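Universal stress protein MJ0577 (Methanocaldococcus jannaschii, PDB 1MJH) binds ATP together with a manganese ion and works as a homodimer of the universal stress protein family. Local coordinates at residues 122-127 and 152-157; 40-45 and 101-106. One frame throughout, in Å; residues are numbered along the deposited sequence.

Overall arrangement
Both contacts belong to one five-stranded parallel sheet, ordered 98-106, 35-43, 7-11, 123-127, 154-157. Interaction 2 (40-45 with 101-106) comes first along the chain and joins two strands at one border of the sheet. Interaction 1 (122-127 with 152-157) follows and joins the last two strands at the other border. Their centres are about 18 Å apart, on opposite sides of the centre of the chain, and their nearest atoms stay about 10 Å apart. Strand 7-11 lies between them. ATP spans the gap: interaction 2 bonds to the adenine and interaction 1 to the ribose hydroxyls. The border strand of interaction 1 also carries the sheet into the second subunit.

Interaction 1 (122-127 and 152-157); sequences DIIIMG and KPVLVV. With ATP (adenosine-5'-triphosphate), chain F.
I124 and M126 pair with segment 152-157 as parallel neighbours. I124 N donates to P153 O at 2.9 Å and I124 O accepts from L155 N. M126 repeats the pattern with L155 O and V157 N. All four bonds are fairly straight, and the strand axes differ by 15°.

The tight part is the strand core. On one face, I125 and L155 lie side by side and point the same way, CG1 of I125 resting 4.0 Å from CB of L155. On the other face, M126 SD lies 3.8 Å from V154 CG1. M126 CG sits between backbone N and carbonyl carbon (chi1 68°), and a bend at chi3 swings CE back to the ribose, 3.5 Å from ATP O4'. Helix 141-149 covers this face through T143 and V146. With M126 cut back to an alanine, V154, V146 and the ribose would probably lose the sulfur and methyl that pack between them.

The looser end holds D122, K152 and P153, all partly exposed. There P153 CG rests 3.4 Å from D122 O. The charged tips of D122 and K152 do not meet: D122 OD2 accepts from the backbone N of K7, and K152 NZ donates to V121 O.

At the other end G127 N gives a bond to ATP O2' at 3.3 Å and a weak one to O3'. A side chain on G127 would clash with O3'. Strands 123-127 and 154-157, linked by helix 141-149, form a beta-alpha-beta unit, here with its first strand ending at the ribose of the nucleotide site.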
# COMPACT_ATOMS: atom_id res chain seq x y z
N ASP B 122 8.81 3.27 -8.67
CA ASP B 122 7.77 2.29 -8.97
C ASP B 122 6.82 2.03 -7.78
O ASP B 122 5.73 1.50 -8.02
CB ASP B 122 8.46 0.98 -9.36
CG ASP B 122 9.32 1.16 -10.62
OD1 ASP B 122 8.71 1.47 -11.67
OD2 ASP B 122 10.57 1.03 -10.60
N ILE B 123 7.22 2.45 -6.58
CA ILE B 123 6.36 2.13 -5.42
C ILE B 123 6.92 2.92 -4.24
O ILE B 123 8.13 3.22 -4.22
CB ILE B 123 6.39 0.62 -5.15
CG1 ILE B 123 5.49 0.30 -3.94
CG2 ILE B 123 7.81 0.08 -4.89
CD1 ILE B 123 5.28 -1.21 -3.80
N ILE B 124 6.06 3.30 -3.32
CA ILE B 124 6.46 3.91 -2.07
C ILE B 124 6.16 2.88 -0.97
O ILE B 124 5.02 2.39 -0.97
CB ILE B 124 5.62 5.16 -1.77
CG1 ILE B 124 5.80 6.16 -2.99
CG2 ILE B 124 6.22 5.82 -0.55
CD1 ILE B 124 5.00 7.41 -2.78
N ILE B 125 7.12 2.52 -0.14
CA ILE B 125 6.85 1.53 0.96
C ILE B 125 6.99 2.30 2.29
O ILE B 125 8.06 2.85 2.58
CB ILE B 125 7.85 0.38 0.85
CG1 ILE B 125 7.61 -0.44 -0.43
CG2 ILE B 125 7.63 -0.55 2.07
CD1 ILE B 125 8.56 -1.62 -0.61
N MET B 126 5.94 2.38 3.10
CA MET B 126 5.98 3.27 4.30
C MET B 126 5.17 2.66 5.42
O MET B 126 4.34 1.78 5.15
CB MET B 126 5.55 4.74 3.94
CG MET B 126 4.03 4.84 3.57
SD MET B 126 3.59 6.45 2.65
CE MET B 126 4.17 7.57 3.94
N GLY B 127 5.36 3.20 6.65
CA GLY B 127 4.52 2.66 7.74
C GLY B 127 3.14 3.30 7.73
O GLY B 127 2.91 4.36 7.14
N LYS B 152 1.56 7.25 -7.14
CA LYS B 152 2.37 6.05 -7.12
C LYS B 152 1.69 4.96 -6.28
O LYS B 152 1.00 5.38 -5.34
CB LYS B 152 3.72 6.35 -6.40
CG LYS B 152 4.60 7.36 -7.20
CD LYS B 152 4.98 6.89 -8.58
CE LYS B 152 5.91 7.97 -9.21
NZ LYS B 152 6.24 7.47 -10.60
N PRO B 153 1.98 3.71 -6.52
CA PRO B 153 1.50 2.63 -5.64
C PRO B 153 2.12 2.81 -4.26
O PRO B 153 3.32 3.19 -4.17
CB PRO B 153 2.00 1.34 -6.29
CG PRO B 153 2.36 1.71 -7.72
CD PRO B 153 2.76 3.14 -7.62
N VAL B 154 1.29 2.67 -3.21
CA VAL B 154 1.82 2.79 -1.84
C VAL B 154 1.57 1.51 -1.04
O VAL B 154 0.41 1.09 -0.91
CB VAL B 154 1.09 3.93 -1.12
CG1 VAL B 154 1.66 4.09 0.32
CG2 VAL B 154 1.33 5.30 -1.80
N LEU B 155 2.66 0.91 -0.61
CA LEU B 155 2.55 -0.26 0.32
C LEU B 155 2.50 0.31 1.73
O LEU B 155 3.50 0.84 2.18
CB LEU B 155 3.70 -1.24 0.09
CG LEU B 155 3.74 -2.42 1.13
CD1 LEU B 155 2.44 -3.20 1.10
CD2 LEU B 155 4.91 -3.38 0.77
N VAL B 156 1.40 0.14 2.45
CA VAL B 156 1.23 0.62 3.79
C VAL B 156 1.44 -0.55 4.77
O VAL B 156 0.72 -1.53 4.71
CB VAL B 156 -0.20 1.14 4.03
CG1 VAL B 156 -0.28 1.66 5.47
CG2 VAL B 156 -0.61 2.25 3.04
N VAL B 157 2.52 -0.47 5.56
CA VAL B 157 2.87 -1.54 6.48
C VAL B 157 2.32 -1.15 7.87
O VAL B 157 2.67 -0.06 8.35
CB VAL B 157 4.39 -1.67 6.56
CG1 VAL B 157 4.81 -2.77 7.55
CG2 VAL B 157 4.98 -2.08 5.19
PG ATP F . 1.04 12.06 12.78
O1G ATP F . -0.10 12.33 11.86
O2G ATP F . 2.23 12.58 12.20
O3G ATP F . 0.82 12.58 14.14
PB ATP F . 2.14 9.33 12.99
O1B ATP F . 1.70 8.26 13.89
O2B ATP F . 3.43 9.88 13.43
O3B ATP F . 1.02 10.43 12.88
PA ATP F . 2.92 9.25 10.11
O1A ATP F . 1.84 9.45 9.18
O2A ATP F . 3.80 10.34 10.35
O3A ATP F . 2.26 8.72 11.52
O5' ATP F . 3.89 8.03 9.84
C5' ATP F . 3.56 7.17 8.72
C4' ATP F . 4.82 6.88 7.92
O4' ATP F . 5.18 8.14 7.21
C3' ATP F . 6.08 6.55 8.70
O3' ATP F . 6.13 5.17 9.11
C2' ATP F . 7.16 6.92 7.65
O2' ATP F . 7.26 5.86 6.68
C1' ATP F . 6.55 8.21 7.05
N9 ATP F . 7.06 9.44 7.64
C8 ATP F . 6.54 10.20 8.62
N7 ATP F . 7.22 11.30 8.86
C5 ATP F . 8.25 11.23 8.06
C6 ATP F . 9.31 12.11 7.88
N6 ATP F . 9.41 13.22 8.61
N1 ATP F . 10.22 11.78 6.96
C2 ATP F . 10.09 10.64 6.20
N3 ATP F . 9.10 9.74 6.30
C4 ATP F . 8.25 10.12 7.28

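Interaction 2 (40-45 and 101-106); sequences HVIDER and DIIVVG. With ATP (adenosine-5'-triphosphate), chain F.
V41 and V104 lie side by side, pointing the same way, on neighbouring strands of a parallel sheet. This is the adenine side of the ATP site in the universal stress protein fold. Five backbone bonds join the segments, from H40 N to I102 O through to E44 N on G106 O. The bond from I42 N to V104 O is short at 2.7 Å. The axes turn 26° against each other.

V41 can be followed outward. Its CB faces the adenine, 3.7 Å from ATP N1. CG1 is anti to the backbone N (chi1 -178°) and reaches the end of the other strand, 3.6 Å from G106 O. CG2 turns beside the backbone N and meets both ATP N1 and V104 CG1. The backbone of V41 reads the base: its N-H donates to N1, and its O accepts from N6 of ATP at 2.9 Å. Two such bonds fix the adenine edge against the strand. P108 and E111 of helix 108-118 also touch V41.

On the face of I42, I103 and V105 the contacts across the strands are aliphatic. The side chains of I42 and I103 cross obliquely, I42 CG1 lying 4.0 Å from I103 CG2, and CB of I42 meets V105 CG2. L77 of helix 66-95 also packs on I42.

G106 takes backbone angles at which a CB would jam against the preceding carbonyl. Its O receives E44 N from above the carbonyl plane, not on a lone pair. Here strand 35-43 gives way to a helix, with D43 as N-cap. OD1 of D43 accepts from R45 N. The R45 side chain is poorly ordered, so its salt bridge is less certain than the cap: NH2 lies 3.1 Å from D43 OD2, on the syn side but tilted 28° out of the carboxylate plane.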
# COMPACT_ATOMS: atom_id res chain seq x y z
N HIS B 40 14.55 11.00 4.54
CA HIS B 40 14.06 11.55 5.79
C HIS B 40 13.78 13.04 5.63
O HIS B 40 14.61 13.73 4.99
CB HIS B 40 15.05 11.31 6.97
CG HIS B 40 14.50 11.91 8.23
ND1 HIS B 40 14.97 13.00 8.91
CD2 HIS B 40 13.45 11.55 8.95
CE1 HIS B 40 14.22 13.24 9.99
NE2 HIS B 40 13.24 12.34 10.04
N VAL B 41 12.60 13.44 6.09
CA VAL B 41 12.23 14.85 6.02
C VAL B 41 12.29 15.44 7.41
O VAL B 41 11.55 15.10 8.34
CB VAL B 41 10.80 15.11 5.48
CG1 VAL B 41 10.44 16.59 5.38
CG2 VAL B 41 10.70 14.48 4.11
N ILE B 42 13.13 16.50 7.53
CA ILE B 42 13.04 17.32 8.74
C ILE B 42 11.86 18.27 8.69
O ILE B 42 11.78 19.10 7.78
CB ILE B 42 14.31 18.21 8.89
CG1 ILE B 42 15.54 17.32 8.79
CG2 ILE B 42 14.28 19.00 10.18
CD1 ILE B 42 15.60 16.18 9.76
N ASP B 43 10.85 18.11 9.57
CA ASP B 43 9.65 18.92 9.49
C ASP B 43 9.98 20.39 9.74
O ASP B 43 10.42 20.71 10.85
CB ASP B 43 8.62 18.40 10.50
CG ASP B 43 7.25 19.01 10.28
OD1 ASP B 43 7.18 20.13 9.73
OD2 ASP B 43 6.25 18.36 10.64
N GLU B 44 9.75 21.25 8.76
CA GLU B 44 9.97 22.68 8.94
C GLU B 44 8.96 23.35 9.87
O GLU B 44 9.26 24.43 10.39
CB GLU B 44 9.85 23.41 7.59
CG GLU B 44 8.40 23.36 7.10
CD GLU B 44 8.18 24.10 5.80
OE1 GLU B 44 8.98 23.91 4.86
OE2 GLU B 44 7.19 24.85 5.74
N ARG B 45 7.74 22.83 9.97
CA ARG B 45 6.70 23.42 10.80
C ARG B 45 7.09 23.33 12.27
O ARG B 45 6.88 24.25 13.05
CB ARG B 45 5.35 22.75 10.56
CG ARG B 45 4.90 22.83 9.10
CD ARG B 45 3.64 21.99 8.88
NE ARG B 45 3.93 20.57 9.05
CZ ARG B 45 3.07 19.57 8.93
NH1 ARG B 45 1.81 19.80 8.62
NH2 ARG B 45 3.50 18.32 9.12
N ASP B 101 20.59 8.20 -0.58
CA ASP B 101 20.03 8.76 0.66
C ASP B 101 19.80 10.25 0.59
O ASP B 101 20.64 11.05 0.11
CB ASP B 101 20.92 8.39 1.85
CG ASP B 101 22.38 8.75 1.60
OD1 ASP B 101 22.91 8.46 0.53
OD2 ASP B 101 22.99 9.31 2.54
N ILE B 102 18.62 10.71 0.96
CA ILE B 102 18.23 12.12 0.98
C ILE B 102 17.70 12.60 2.31
O ILE B 102 16.81 12.00 2.92
CB ILE B 102 17.12 12.34 -0.09
CG1 ILE B 102 17.59 11.91 -1.48
CG2 ILE B 102 16.61 13.78 -0.08
CD1 ILE B 102 16.48 11.86 -2.53
N ILE B 103 18.21 13.72 2.83
CA ILE B 103 17.71 14.41 3.98
C ILE B 103 17.30 15.81 3.51
O ILE B 103 18.11 16.48 2.86
CB ILE B 103 18.65 14.55 5.17
CG1 ILE B 103 19.07 13.16 5.66
CG2 ILE B 103 18.05 15.38 6.29
CD1 ILE B 103 20.27 13.22 6.58
N VAL B 104 16.06 16.19 3.75
CA VAL B 104 15.60 17.49 3.29
C VAL B 104 14.73 18.14 4.34
O VAL B 104 14.10 17.43 5.14
CB VAL B 104 14.86 17.32 1.96
CG1 VAL B 104 13.61 16.46 2.18
CG2 VAL B 104 14.49 18.64 1.28
N VAL B 105 14.81 19.46 4.46
CA VAL B 105 13.97 20.19 5.42
C VAL B 105 12.70 20.57 4.68
O VAL B 105 12.74 21.14 3.58
CB VAL B 105 14.63 21.47 6.00
CG1 VAL B 105 13.65 22.21 6.92
CG2 VAL B 105 15.90 21.18 6.79
N GLY B 106 11.51 20.32 5.26
CA GLY B 106 10.30 20.69 4.54
C GLY B 106 9.06 20.04 5.19
O GLY B 106 9.12 19.74 6.37
PG ATP F . 1.04 12.06 12.78
O1G ATP F . -0.10 12.33 11.86
O2G ATP F . 2.23 12.58 12.20
O3G ATP F . 0.82 12.58 14.14
PB ATP F . 2.14 9.33 12.99
O1B ATP F . 1.70 8.26 13.89
O2B ATP F . 3.43 9.88 13.43
O3B ATP F . 1.02 10.43 12.88
PA ATP F . 2.92 9.25 10.11
O1A ATP F . 1.84 9.45 9.18
O2A ATP F . 3.80 10.34 10.35
O3A ATP F . 2.26 8.72 11.52
O5' ATP F . 3.89 8.03 9.84
C5' ATP F . 3.56 7.17 8.72
C4' ATP F . 4.82 6.88 7.92
O4' ATP F . 5.18 8.14 7.21
C3' ATP F . 6.08 6.55 8.70
O3' ATP F . 6.13 5.17 9.11
C2' ATP F . 7.16 6.92 7.65
O2' ATP F . 7.26 5.86 6.68
C1' ATP F . 6.55 8.21 7.05
N9 ATP F . 7.06 9.44 7.64
C8 ATP F . 6.54 10.20 8.62
N7 ATP F . 7.22 11.30 8.86
C5 ATP F . 8.25 11.23 8.06
C6 ATP F . 9.31 12.11 7.88
N6 ATP F . 9.41 13.22 8.61
N1 ATP F . 10.22 11.78 6.96
C2 ATP F . 10.09 10.64 6.20
N3 ATP F . 9.10 9.74 6.30
C4 ATP F . 8.25 10.12 7.28